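Side-chain contacts in dihydrolipoyl dehydrogenase (Elizabethkingia anophelis NUHP1, PDB 6UZI), which probably oxidises the dihydrolipoyl groups of carrier proteins with NAD+ as acceptor, using bound FAD and a redox-active disulfide: residues 433-436 with 437-441; 444-448 with 449-453; 455-458 with 459-462; 464-467 with 468-472. All blocks are in the same frame, centred on the assembly; numbering follows the deposited sequence.

Contact 1: 433-436 with 437-441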
loop_
_atom_site.group_PDB
_atom_site.type_symbol
_atom_site.label_atom_id
_atom_site.label_comp_id
_atom_site.label_asym_id
_atom_site.label_seq_id
_atom_site.Cartn_x
_atom_site.Cartn_y
_atom_site.Cartn_z
ATOM N N ALA A 433 -5.932 -5.720 -7.406
ATOM C CA ALA A 433 -6.889 -5.789 -8.503
ATOM C C ALA A 433 -6.244 -6.364 -9.754
ATOM O O ALA A 433 -6.884 -7.121 -10.494
ATOM C CB ALA A 433 -7.477 -4.406 -8.782
ATOM N N VAL A 434 -4.975 -6.027 -10.004
ATOM C CA VAL A 434 -4.293 -6.561 -11.179
ATOM C C VAL A 434 -4.228 -8.078 -11.104
ATOM O O VAL A 434 -4.594 -8.780 -12.054
ATOM C CB VAL A 434 -2.888 -5.948 -11.320
ATOM C CG1 VAL A 434 -2.202 -6.494 -12.548
ATOM C CG2 VAL A 434 -2.975 -4.445 -11.418
ATOM N N VAL A 435 -3.781 -8.608 -9.962
ATOM C CA VAL A 435 -3.687 -10.057 -9.808
ATOM C C VAL A 435 -5.071 -10.681 -9.857
ATOM O O VAL A 435 -5.275 -11.733 -10.476
ATOM C CB VAL A 435 -2.949 -10.418 -8.505
ATOM C CG1 VAL A 435 -2.983 -11.919 -8.277
ATOM C CG2 VAL A 435 -1.513 -9.928 -8.568
ATOM N N ALA A 436 -6.050 -10.021 -9.238
ATOM C CA ALA A 436 -7.414 -10.530 -9.254
ATOM C C ALA A 436 -7.923 -10.685 -10.681
ATOM O O ALA A 436 -8.487 -11.725 -11.040
ATOM C CB ALA A 436 -8.322 -9.603 -8.448
ATOM N N MET A 437 -7.733 -9.656 -11.513
ATOM C CA MET A 437 -8.224 -9.727 -12.887
ATOM C C MET A 437 -7.412 -10.707 -13.725
ATOM O O MET A 437 -7.942 -11.293 -14.676
ATOM C CB MET A 437 -8.228 -8.339 -13.529
ATOM C CG MET A 437 -9.148 -7.349 -12.820
ATOM S SD MET A 437 -9.536 -5.870 -13.769
ATOM C CE MET A 437 -10.047 -6.603 -15.319
ATOM N N GLU A 438 -6.133 -10.892 -13.404
ATOM C CA GLU A 438 -5.344 -11.877 -14.131
ATOM C C GLU A 438 -5.929 -13.277 -13.960
ATOM O O GLU A 438 -5.960 -14.071 -14.909
ATOM C CB GLU A 438 -3.890 -11.832 -13.658
ATOM C CG GLU A 438 -2.932 -12.611 -14.540
ATOM C CD GLU A 438 -2.677 -11.925 -15.870
ATOM O OE1 GLU A 438 -2.274 -10.737 -15.860
ATOM O OE2 GLU A 438 -2.886 -12.572 -16.922
ATOM N N PHE A 439 -6.459 -13.580 -12.781
ATOM C CA PHE A 439 -7.088 -14.873 -12.564
ATOM C C PHE A 439 -8.593 -14.829 -12.798
ATOM O O PHE A 439 -9.306 -15.752 -12.385
ATOM C CB PHE A 439 -6.744 -15.382 -11.166
ATOM C CG PHE A 439 -5.325 -15.852 -11.051
ATOM C CD1 PHE A 439 -4.957 -17.106 -11.519
ATOM C CD2 PHE A 439 -4.343 -15.015 -10.551
ATOM C CE1 PHE A 439 -3.647 -17.540 -11.442
ATOM C CE2 PHE A 439 -3.028 -15.439 -10.473
ATOM C CZ PHE A 439 -2.679 -16.705 -10.920
ATOM N N ARG A 440 -9.071 -13.789 -13.487
ATOM C CA ARG A 440 -10.467 -13.655 -13.907
ATOM C C ARG A 440 -11.418 -13.789 -12.724
ATOM O O ARG A 440 -12.479 -14.411 -12.811
ATOM C CB ARG A 440 -10.803 -14.652 -15.019
ATOM C CG ARG A 440 -10.010 -14.398 -16.300
ATOM C CD ARG A 440 -10.599 -15.119 -17.498
ATOM N NE ARG A 440 -11.843 -14.508 -17.957
ATOM C CZ ARG A 440 -12.798 -15.173 -18.597
ATOM N NH1 ARG A 440 -12.649 -16.466 -18.842
ATOM N NH2 ARG A 440 -13.903 -14.550 -18.980
ATOM N N ALA A 441 -11.046 -13.155 -11.619
ATOM C CA ALA A 441 -11.796 -13.270 -10.380
ATOM C C ALA A 441 -13.127 -12.540 -10.478
ATOM O O ALA A 441 -13.261 -11.520 -11.160
ATOM C CB ALA A 441 -10.986 -12.702 -9.213
#

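Contact 2: 444-448 with 449-453. With ZN (zinc ion), chain F; FAD (flavin-adenine dinucleotide), chain M.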
loop_
_atom_site.group_PDB
_atom_site.type_symbol
_atom_site.label_atom_id
_atom_site.label_comp_id
_atom_site.label_asym_id
_atom_site.label_seq_id
_atom_site.Cartn_x
_atom_site.Cartn_y
_atom_site.Cartn_z
ATOM N N GLU A 444 -17.573 -11.669 -6.161
ATOM C CA GLU A 444 -17.785 -12.563 -5.035
ATOM C C GLU A 444 -16.470 -13.173 -4.562
ATOM O O GLU A 444 -16.255 -13.344 -3.355
ATOM C CB GLU A 444 -18.776 -13.654 -5.433
ATOM C CG GLU A 444 -19.094 -14.642 -4.336
ATOM C CD GLU A 444 -20.136 -15.626 -4.779
ATOM O OE1 GLU A 444 -20.537 -15.552 -5.961
ATOM O OE2 GLU A 444 -20.552 -16.465 -3.957
ATOM N N ASP A 445 -15.582 -13.524 -5.498
ATOM C CA ASP A 445 -14.292 -14.092 -5.117
ATOM C C ASP A 445 -13.544 -13.158 -4.179
ATOM O O ASP A 445 -13.107 -13.561 -3.094
ATOM C CB ASP A 445 -13.443 -14.377 -6.355
ATOM C CG ASP A 445 -13.912 -15.594 -7.126
ATOM O OD1 ASP A 445 -14.645 -16.431 -6.549
ATOM O OD2 ASP A 445 -13.531 -15.718 -8.309
ATOM N N ILE A 446 -13.398 -11.896 -4.583
ATOM C CA ILE A 446 -12.674 -10.923 -3.774
ATOM C C ILE A 446 -13.422 -10.636 -2.480
ATOM O O ILE A 446 -12.809 -10.430 -1.426
ATOM C CB ILE A 446 -12.434 -9.645 -4.600
ATOM C CG1 ILE A 446 -11.588 -9.989 -5.824
ATOM C CG2 ILE A 446 -11.765 -8.557 -3.765
ATOM C CD1 ILE A 446 -10.292 -10.701 -5.481
ATOM N N ALA A 447 -14.753 -10.636 -2.533
ATOM C CA ALA A 447 -15.546 -10.331 -1.350
ATOM C C ALA A 447 -15.368 -11.357 -0.237
ATOM O O ALA A 447 -15.539 -11.015 0.938
ATOM C CB ALA A 447 -17.021 -10.250 -1.736
ATOM N N ARG A 448 -14.964 -12.581 -0.567
ATOM C CA ARG A 448 -14.855 -13.656 0.408
ATOM C C ARG A 448 -13.433 -13.883 0.892
ATOM O O ARG A 448 -13.220 -14.730 1.766
ATOM C CB ARG A 448 -15.419 -14.949 -0.180
ATOM C CG ARG A 448 -16.929 -14.932 -0.283
ATOM C CD ARG A 448 -17.473 -16.210 -0.885
ATOM N NE ARG A 448 -18.928 -16.154 -0.992
ATOM C CZ ARG A 448 -19.762 -16.324 0.030
ATOM N NH1 ARG A 448 -19.291 -16.576 1.247
ATOM N NH2 ARG A 448 -21.071 -16.247 -0.169
ATOM N N ILE A 449 -12.467 -13.169 0.339
ATOM C CA ILE A 449 -11.065 -13.314 0.706
ATOM C C ILE A 449 -10.765 -12.442 1.915
ATOM O O ILE A 449 -11.251 -11.311 2.016
ATOM C CB ILE A 449 -10.165 -12.960 -0.491
ATOM C CG1 ILE A 449 -10.159 -14.108 -1.501
ATOM C CG2 ILE A 449 -8.767 -12.575 -0.044
ATOM C CD1 ILE A 449 -9.284 -13.851 -2.684
ATOM N N SER A 450 -9.957 -12.965 2.836
ATOM C CA SER A 450 -9.562 -12.201 4.012
ATOM C C SER A 450 -8.728 -10.990 3.630
ATOM O O SER A 450 -7.739 -11.107 2.903
ATOM C CB SER A 450 -8.766 -13.067 4.979
ATOM O OG SER A 450 -8.483 -12.335 6.157
ATOM N N HIS A 451 -9.135 -9.823 4.127
ATOM C CA HIS A 451 -8.373 -8.588 4.005
ATOM C C HIS A 451 -7.983 -8.126 5.401
ATOM O O HIS A 451 -8.844 -7.995 6.276
ATOM C CB HIS A 451 -9.175 -7.483 3.305
ATOM C CG HIS A 451 -9.417 -7.727 1.848
ATOM N ND1 HIS A 451 -10.161 -8.788 1.379
ATOM C CD2 HIS A 451 -9.019 -7.036 0.751
ATOM C CE1 HIS A 451 -10.215 -8.739 0.059
ATOM N NE2 HIS A 451 -9.531 -7.685 -0.346
ATOM N N ALA A 452 -6.695 -7.874 5.601
ATOM C CA ALA A 452 -6.201 -7.483 6.914
ATOM C C ALA A 452 -6.946 -6.262 7.433
ATOM O O ALA A 452 -7.209 -5.311 6.691
ATOM C CB ALA A 452 -4.700 -7.184 6.840
ATOM N N HIS A 453 -7.273 -6.287 8.721
ATOM C CA HIS A 453 -7.975 -5.207 9.389
ATOM C C HIS A 453 -7.092 -4.635 10.488
ATOM O O HIS A 453 -6.572 -5.399 11.313
ATOM C CB HIS A 453 -9.295 -5.710 9.988
ATOM C CG HIS A 453 -10.072 -4.661 10.721
ATOM N ND1 HIS A 453 -11.151 -4.009 10.166
ATOM C CD2 HIS A 453 -9.939 -4.168 11.976
ATOM C CE1 HIS A 453 -11.643 -3.152 11.043
ATOM N NE2 HIS A 453 -10.926 -3.229 12.150
HETATM ZN ZN ZN F . -12.767 -4.698 8.768
HETATM P PA FAD M . -13.524 -8.487 21.149
HETATM O O1A FAD M . -13.314 -7.352 20.222
HETATM O O2A FAD M . -12.245 -8.856 21.904
HETATM O O5B FAD M . -14.587 -8.032 22.270
HETATM C C5B FAD M . -15.950 -8.486 22.193
HETATM C C4B FAD M . -16.746 -7.705 23.209
HETATM O O4B FAD M . -17.556 -8.610 23.978
HETATM C C3B FAD M . -15.930 -6.889 24.231
HETATM O O3B FAD M . -16.088 -5.490 24.032
HETATM C C2B FAD M . -16.483 -7.328 25.601
HETATM O O2B FAD M . -16.741 -6.221 26.460
HETATM C C1B FAD M . -17.798 -8.004 25.223
HETATM N N9A FAD M . -18.255 -9.033 26.153
HETATM C C8A FAD M . -17.543 -10.107 26.612
HETATM N N7A FAD M . -18.243 -10.937 27.351
HETATM C C5A FAD M . -19.502 -10.364 27.379
HETATM C C6A FAD M . -20.717 -10.765 27.977
HETATM N N6A FAD M . -20.858 -11.880 28.699
HETATM N N1A FAD M . -21.796 -9.973 27.798
HETATM C C2A FAD M . -21.665 -8.860 27.071
HETATM N N3A FAD M . -20.578 -8.381 26.459
HETATM C C4A FAD M . -19.529 -9.184 26.652
HETATM N N1 FAD M . -5.986 -7.344 15.620
HETATM C C2 FAD M . -5.841 -7.108 14.290
HETATM O O2 FAD M . -6.360 -7.850 13.452
HETATM N N3 FAD M . -5.119 -6.004 13.861
HETATM C C4 FAD M . -4.504 -5.070 14.675
HETATM O O4 FAD M . -3.896 -4.123 14.182
HETATM C C4X FAD M . -4.670 -5.334 16.095
HETATM N N5 FAD M . -4.148 -4.496 16.945
HETATM C C5X FAD M . -4.359 -4.730 18.298
HETATM C C6 FAD M . -3.840 -3.831 19.228
HETATM C C7 FAD M . -4.066 -3.996 20.590
HETATM C C7M FAD M . -3.478 -3.012 21.564
HETATM C C8 FAD M . -4.832 -5.085 21.038
HETATM C C8M FAD M . -5.155 -5.255 22.500
HETATM C C9 FAD M . -5.333 -5.997 20.115
HETATM C C9A FAD M . -5.104 -5.828 18.753
HETATM N N10 FAD M . -5.628 -6.713 17.799
HETATM C C10 FAD M . -5.432 -6.493 16.464
HETATM C "C1'" FAD M . -6.541 -7.778 18.223
HETATM C "C2'" FAD M . -8.004 -7.418 18.006
HETATM O "O2'" FAD M . -8.419 -6.424 18.942
HETATM C "C3'" FAD M . -8.871 -8.668 18.148
HETATM O "O3'" FAD M . -8.297 -9.713 17.371
HETATM C "C4'" FAD M . -10.314 -8.432 17.706
HETATM O "O4'" FAD M . -10.837 -7.357 18.488
HETATM C "C5'" FAD M . -11.195 -9.649 17.873
HETATM O "O5'" FAD M . -12.381 -9.175 18.535
HETATM P P FAD M . -13.636 -10.150 18.783
HETATM O O1P FAD M . -14.883 -9.882 18.034
HETATM O O2P FAD M . -13.193 -11.587 18.662
HETATM O O3P FAD M . -13.825 -9.821 20.330
#

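Contact 3: 455-458 with 459-462. With ZN (zinc ion), chain F.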
loop_
_atom_site.group_PDB
_atom_site.type_symbol
_atom_site.label_atom_id
_atom_site.label_comp_id
_atom_site.label_asym_id
_atom_site.label_seq_id
_atom_site.Cartn_x
_atom_site.Cartn_y
_atom_site.Cartn_z
ATOM N N THR A 455 -6.874 -1.995 7.256
ATOM C CA THR A 455 -6.052 -1.589 6.124
ATOM C C THR A 455 -6.912 -0.839 5.126
ATOM O O THR A 455 -8.142 -0.889 5.172
ATOM C CB THR A 455 -5.396 -2.778 5.423
ATOM O OG1 THR A 455 -6.417 -3.678 4.979
ATOM C CG2 THR A 455 -4.430 -3.495 6.352
ATOM N N TYR A 456 -6.254 -0.145 4.197
ATOM C CA TYR A 456 -6.999 0.540 3.148
ATOM C C TYR A 456 -7.593 -0.448 2.154
ATOM O O TYR A 456 -8.609 -0.145 1.517
ATOM C CB TYR A 456 -6.097 1.545 2.439
ATOM C CG TYR A 456 -5.583 2.617 3.362
ATOM C CD1 TYR A 456 -4.234 2.677 3.707
ATOM C CD2 TYR A 456 -6.453 3.543 3.932
ATOM C CE1 TYR A 456 -3.761 3.646 4.570
ATOM C CE2 TYR A 456 -5.986 4.521 4.796
ATOM C CZ TYR A 456 -4.640 4.567 5.111
ATOM O OH TYR A 456 -4.176 5.532 5.971
ATOM N N THR A 457 -6.989 -1.636 2.022
ATOM C CA THR A 457 -7.490 -2.631 1.079
ATOM C C THR A 457 -8.853 -3.185 1.477
ATOM O O THR A 457 -9.539 -3.763 0.627
ATOM C CB THR A 457 -6.494 -3.788 0.938
ATOM O OG1 THR A 457 -6.222 -4.359 2.223
ATOM C CG2 THR A 457 -5.187 -3.297 0.318
ATOM N N GLU A 458 -9.279 -2.995 2.732
ATOM C CA GLU A 458 -10.620 -3.432 3.112
ATOM C C GLU A 458 -11.677 -2.720 2.288
ATOM O O GLU A 458 -12.778 -3.250 2.100
ATOM C CB GLU A 458 -10.872 -3.195 4.604
ATOM C CG GLU A 458 -9.946 -3.945 5.532
ATOM C CD GLU A 458 -10.439 -3.963 6.961
ATOM O OE1 GLU A 458 -10.121 -3.017 7.712
ATOM O OE2 GLU A 458 -11.146 -4.924 7.334
ATOM N N ALA A 459 -11.358 -1.525 1.779
ATOM C CA ALA A 459 -12.288 -0.837 0.896
ATOM C C ALA A 459 -12.494 -1.612 -0.393
ATOM O O ALA A 459 -13.598 -1.604 -0.952
ATOM C CB ALA A 459 -11.783 0.571 0.588
ATOM N N ILE A 460 -11.469 -2.326 -0.857
ATOM C CA ILE A 460 -11.649 -3.183 -2.022
ATOM C C ILE A 460 -12.618 -4.311 -1.696
ATOM O O ILE A 460 -13.566 -4.577 -2.448
ATOM C CB ILE A 460 -10.297 -3.726 -2.507
ATOM C CG1 ILE A 460 -9.319 -2.584 -2.742
ATOM C CG2 ILE A 460 -10.484 -4.502 -3.787
ATOM C CD1 ILE A 460 -7.917 -3.062 -3.008
ATOM N N LYS A 461 -12.398 -4.979 -0.556
ATOM C CA LYS A 461 -13.289 -6.054 -0.135
ATOM C C LYS A 461 -14.726 -5.563 -0.006
ATOM O O LYS A 461 -15.663 -6.239 -0.454
ATOM C CB LYS A 461 -12.797 -6.647 1.186
ATOM C CG LYS A 461 -13.733 -7.673 1.806
ATOM C CD LYS A 461 -13.405 -7.888 3.270
ATOM C CE LYS A 461 -14.280 -8.965 3.888
ATOM N NZ LYS A 461 -13.986 -10.305 3.332
ATOM N N GLU A 462 -14.921 -4.376 0.582
ATOM C CA GLU A 462 -16.273 -3.859 0.759
ATOM C C GLU A 462 -16.912 -3.511 -0.581
ATOM O O GLU A 462 -18.094 -3.799 -0.801
ATOM C CB GLU A 462 -16.263 -2.642 1.681
ATOM C CG GLU A 462 -15.941 -2.926 3.146
ATOM C CD GLU A 462 -17.022 -3.721 3.875
ATOM O OE1 GLU A 462 -18.218 -3.498 3.605
ATOM O OE2 GLU A 462 -16.681 -4.520 4.774
HETATM ZN ZN ZN F . -12.767 -4.698 8.768
#

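Contact 4: 464-467 with 468-472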
loop_
_atom_site.group_PDB
_atom_site.type_symbol
_atom_site.label_atom_id
_atom_site.label_comp_id
_atom_site.label_asym_id
_atom_site.label_seq_id
_atom_site.Cartn_x
_atom_site.Cartn_y
_atom_site.Cartn_z
ATOM N N ALA A 464 -16.274 -4.926 -3.427
ATOM C CA ALA A 464 -16.607 -6.193 -4.069
ATOM C C ALA A 464 -17.896 -6.775 -3.496
ATOM O O ALA A 464 -18.709 -7.347 -4.232
ATOM C CB ALA A 464 -15.447 -7.177 -3.921
ATOM N N LEU A 465 -18.096 -6.646 -2.182
ATOM C CA LEU A 465 -19.367 -7.047 -1.594
ATOM C C LEU A 465 -20.515 -6.236 -2.181
ATOM O O LEU A 465 -21.591 -6.777 -2.473
ATOM C CB LEU A 465 -19.319 -6.869 -0.077
ATOM C CG LEU A 465 -18.601 -7.922 0.760
ATOM C CD1 LEU A 465 -18.408 -7.417 2.179
ATOM C CD2 LEU A 465 -19.394 -9.210 0.749
ATOM N N ASP A 466 -20.293 -4.935 -2.380
ATOM C CA ASP A 466 -21.329 -4.078 -2.947
ATOM C C ASP A 466 -21.633 -4.453 -4.391
ATOM O O ASP A 466 -22.796 -4.455 -4.809
ATOM C CB ASP A 466 -20.893 -2.615 -2.849
ATOM C CG ASP A 466 -21.977 -1.660 -3.262
ATOM O OD1 ASP A 466 -23.094 -1.741 -2.710
ATOM O OD2 ASP A 466 -21.706 -0.839 -4.162
ATOM N N ALA A 467 -20.599 -4.791 -5.162
ATOM C CA ALA A 467 -20.805 -5.132 -6.563
ATOM C C ALA A 467 -21.484 -6.486 -6.706
ATOM O O ALA A 467 -22.376 -6.656 -7.544
ATOM C CB ALA A 467 -19.470 -5.122 -7.304
ATOM N N THR A 468 -21.088 -7.461 -5.889
ATOM C CA THR A 468 -21.580 -8.814 -6.099
ATOM C C THR A 468 -23.057 -8.929 -5.738
ATOM O O THR A 468 -23.797 -9.685 -6.379
ATOM C CB THR A 468 -20.722 -9.821 -5.321
ATOM O OG1 THR A 468 -21.020 -11.151 -5.755
ATOM C CG2 THR A 468 -20.942 -9.724 -3.817
ATOM N N GLY A 469 -23.512 -8.197 -4.723
ATOM C CA GLY A 469 -24.900 -8.323 -4.321
ATOM C C GLY A 469 -25.429 -7.229 -3.417
ATOM O O GLY A 469 -26.383 -7.457 -2.667
ATOM N N LYS A 470 -24.833 -6.039 -3.490
ATOM C CA LYS A 470 -25.234 -4.903 -2.657
ATOM C C LYS A 470 -25.311 -5.298 -1.187
ATOM O O LYS A 470 -26.251 -4.939 -0.477
ATOM C CB LYS A 470 -26.564 -4.300 -3.110
ATOM C CG LYS A 470 -26.610 -3.725 -4.508
ATOM C CD LYS A 470 -27.829 -2.812 -4.642
ATOM C CE LYS A 470 -28.009 -2.293 -6.060
ATOM N NZ LYS A 470 -26.841 -1.498 -6.539
ATOM N N ARG A 471 -24.325 -6.063 -0.725
ATOM C CA ARG A 471 -24.353 -6.578 0.638
ATOM C C ARG A 471 -23.041 -6.301 1.350
ATOM O O ARG A 471 -22.517 -7.147 2.080
ATOM C CB ARG A 471 -24.679 -8.068 0.651
ATOM C CG ARG A 471 -23.831 -8.916 -0.276
ATOM C CD ARG A 471 -24.144 -10.371 -0.052
ATOM N NE ARG A 471 -23.280 -11.250 -0.826
ATOM C CZ ARG A 471 -22.225 -11.881 -0.321
ATOM N NH1 ARG A 471 -21.498 -12.675 -1.092
ATOM N NH2 ARG A 471 -21.899 -11.720 0.957
ATOM N N ALA A 472 -22.521 -5.085 1.180
ATOM C CA ALA A 472 -21.373 -4.638 1.954
ATOM C C ALA A 472 -21.738 -4.557 3.430
ATOM O O ALA A 472 -22.896 -4.341 3.796
ATOM C CB ALA A 472 -20.893 -3.277 1.455
#

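Contact 1: 433-436 with 437-441
Phe-439 lies side by side with Val-435, one helical turn earlier, and the two side chains point the same way. Its CB passes the peptide oxygen Val-435 O at 4.0 Å. With chi1 at -73°, CG stands opposite the carbonyl carbon and beside the backbone N, which sends the ring back along the helix. CD2 then comes 3.4 Å from Val-435 O, so that this oxygen meets the ring at its edge, near its plane. CD2 also reaches Val-435 CG1 at 4.1 Å, and CE2, the next atom outward, touches the same methyl. Val-435 O also takes the bond from Phe-439 N, at 3.2 Å.

Here helix 426-438 is being brought to an end by a Schellman motif, of which this turn is a clear worked example. Arg-440, with positive phi, is the C-prime residue. The chain doubles back so that Ala-441 N reaches Ala-436 O at 3.0 Å, nearly straight (160° at the hydrogen), inside which Arg-440 N bonds to Met-437 O, also at 3.0 Å. The hydrophobic contact that usually accompanies the motif, between C3 and C-double-prime, is present too: Ala-436 CB and Ala-441 CB lie 4.2 Å apart. The guanidinium of Arg-440 forms a salt bridge with Glu-415. Across the dimer interface, Ala-441 packs on Phe-439 of the second subunit, and Val-435 on Glu-432 of the second subunit.

Contact 2: 444-448 with 449-453
Ile-449 and His-451 pack locally against Ile-446, at the turn where short helix 443-447 passes into the loop leading to the active site. Ile-449 N bonds to Ile-446 O at 3.3 Å, approaching from well above the carbonyl plane rather than on a lone pair. The side chain of Ile-449 runs back along the helix: Ile-449 CG1 lies 3.4 Å from Asp-445 O, and Ile-449 CD1 meets Ile-446 CD1 at 4.3 Å. His-451 crosses Ile-446 obliquely, its CE1 4.1 Å from Ile-446 CG2, while Ile-446 O sits at the imidazole edge.

The loop belongs to the dimerisation region of the pyridine nucleotide-disulfide oxidoreductases, and the ring of His-451 is fixed in rotation within it. His-451 ND1 donates to Ile-449 O at 2.8 Å, with the oxygen close to the ring plane, and NE2 bonds to Glu-432. Farther along, His-453, probably the proton acceptor of catalysis, binds the zinc ion through ND1 at 2.2 Å, and its carbonyl oxygen accepts from FAD N3 at 3.0 Å. That flavin is held largely by the second subunit. Arg-448 NE makes a weak hydrogen bond, part of a salt bridge, to Glu-444 OE2, while its NH1 forms a salt bridge with Glu-341 of the second subunit.

Contact 3: 455-458 with 459-462
Ile-460 leans back over the carbonyl of Thr-457, with CB 3.2 Å from Thr-457 O and CD1 4.3 Å from Thr-457 CB, so an apolar branch lies against this peptide. Glu-458 is turned quite differently. Its chain leaves extended beyond CG, away from the following residues, and carries the carboxylate back beside the preceding turn. There the two oxygens divide their work: Glu-458 OE2 binds the zinc ion at 2.2 Å, and OE1 accepts a weak bond from Thr-455 N, a lesser hold than the metal. Glu-462, one turn on, begins with nearly the same first torsion. Its CG, set beside the backbone N by chi1 (-69°), lies 3.3 Å from Glu-458 O, the oxygen that also takes the bond from Glu-462 N at 2.9 Å. The bend at chi2 then carries the Glu-462 carboxylate to His-474 and Ile-473 N, and its OE2 stays 6.1 Å from Glu-458 OE2. Lys-461 reaches another way, to Ala-447 O and Ile-449 O.

Ahead of the helix, Asp-428 of the second subunit accepts from Thr-457 N. A type I turn, Thr-455 to Glu-458, runs into helix 458-469 and delivers Glu-458 to a zinc site completed by His-453 and by Glu-333 of the second subunit; His-453 and Glu-458 probably correspond to the His-Glu pair of the family's active site.

Contact 4: 464-467 with 468-472
Helix 458-469 runs out here into the C-terminal tail, and Leu-465 is the residue on which the returning chain, Arg-471 and Ala-472, settles. Lys-470, with positive phi, turns the backbone round. Leu-465 O receives Gly-469 N at 3.3 Å in the helical manner and, more weakly, Arg-471 N from the folded-back tail. Lys-470 N in turn reaches Asp-466 O at 2.9 Å, coming from above the carbonyl plane.

The side chains follow this reversal. CG of Arg-471 sits between its backbone N and carbonyl carbon (chi1 51°), from where an extended chain crosses Leu-465 at about a right angle. Leu-465 CD2 is thereby laid over one face of the guanidinium, 3.6 Å from Arg-471 NH2. Ala-472 closes on the other end of the leucine, its CA 3.6 Å from Leu-465 CB. Thr-468 turns its methyl CG2 onto the backbone, 3.3 Å from Ala-464 O, while OG1 hydrogen-bonds to Asp-414. Asp-466 OD1 and Lys-470 NZ are of opposite charge but stand 5.4 Å apart, and OD2 of this aspartate bonds to Ser-386 N.

Helix 443-447 covers one side, Ala-447 against Leu-465; strand 382-388 receives Asp-466, and Arg-471 packs on Glu-341 of the second subunit.

In the fold
The four contacts show how the chemistry of helix ends varies with their surroundings. Contacts 1, 2 and 3 are mostly buried; contact 4 is only partly so and includes exposed residues. Contacts 3 and 4 occupy the start and the finish of the same helix, 458-469: the first is polar and metal-bound, the second a mix of apolar packing and a charged side chain near the surface. Contact 1 closes a different helix with backbone bonds and small apolar groups, and touches contact 2 through Ala-436 and Ile-446. Contact 2 links the rest, sharing the zinc ion with contact 3. All four reach the second subunit.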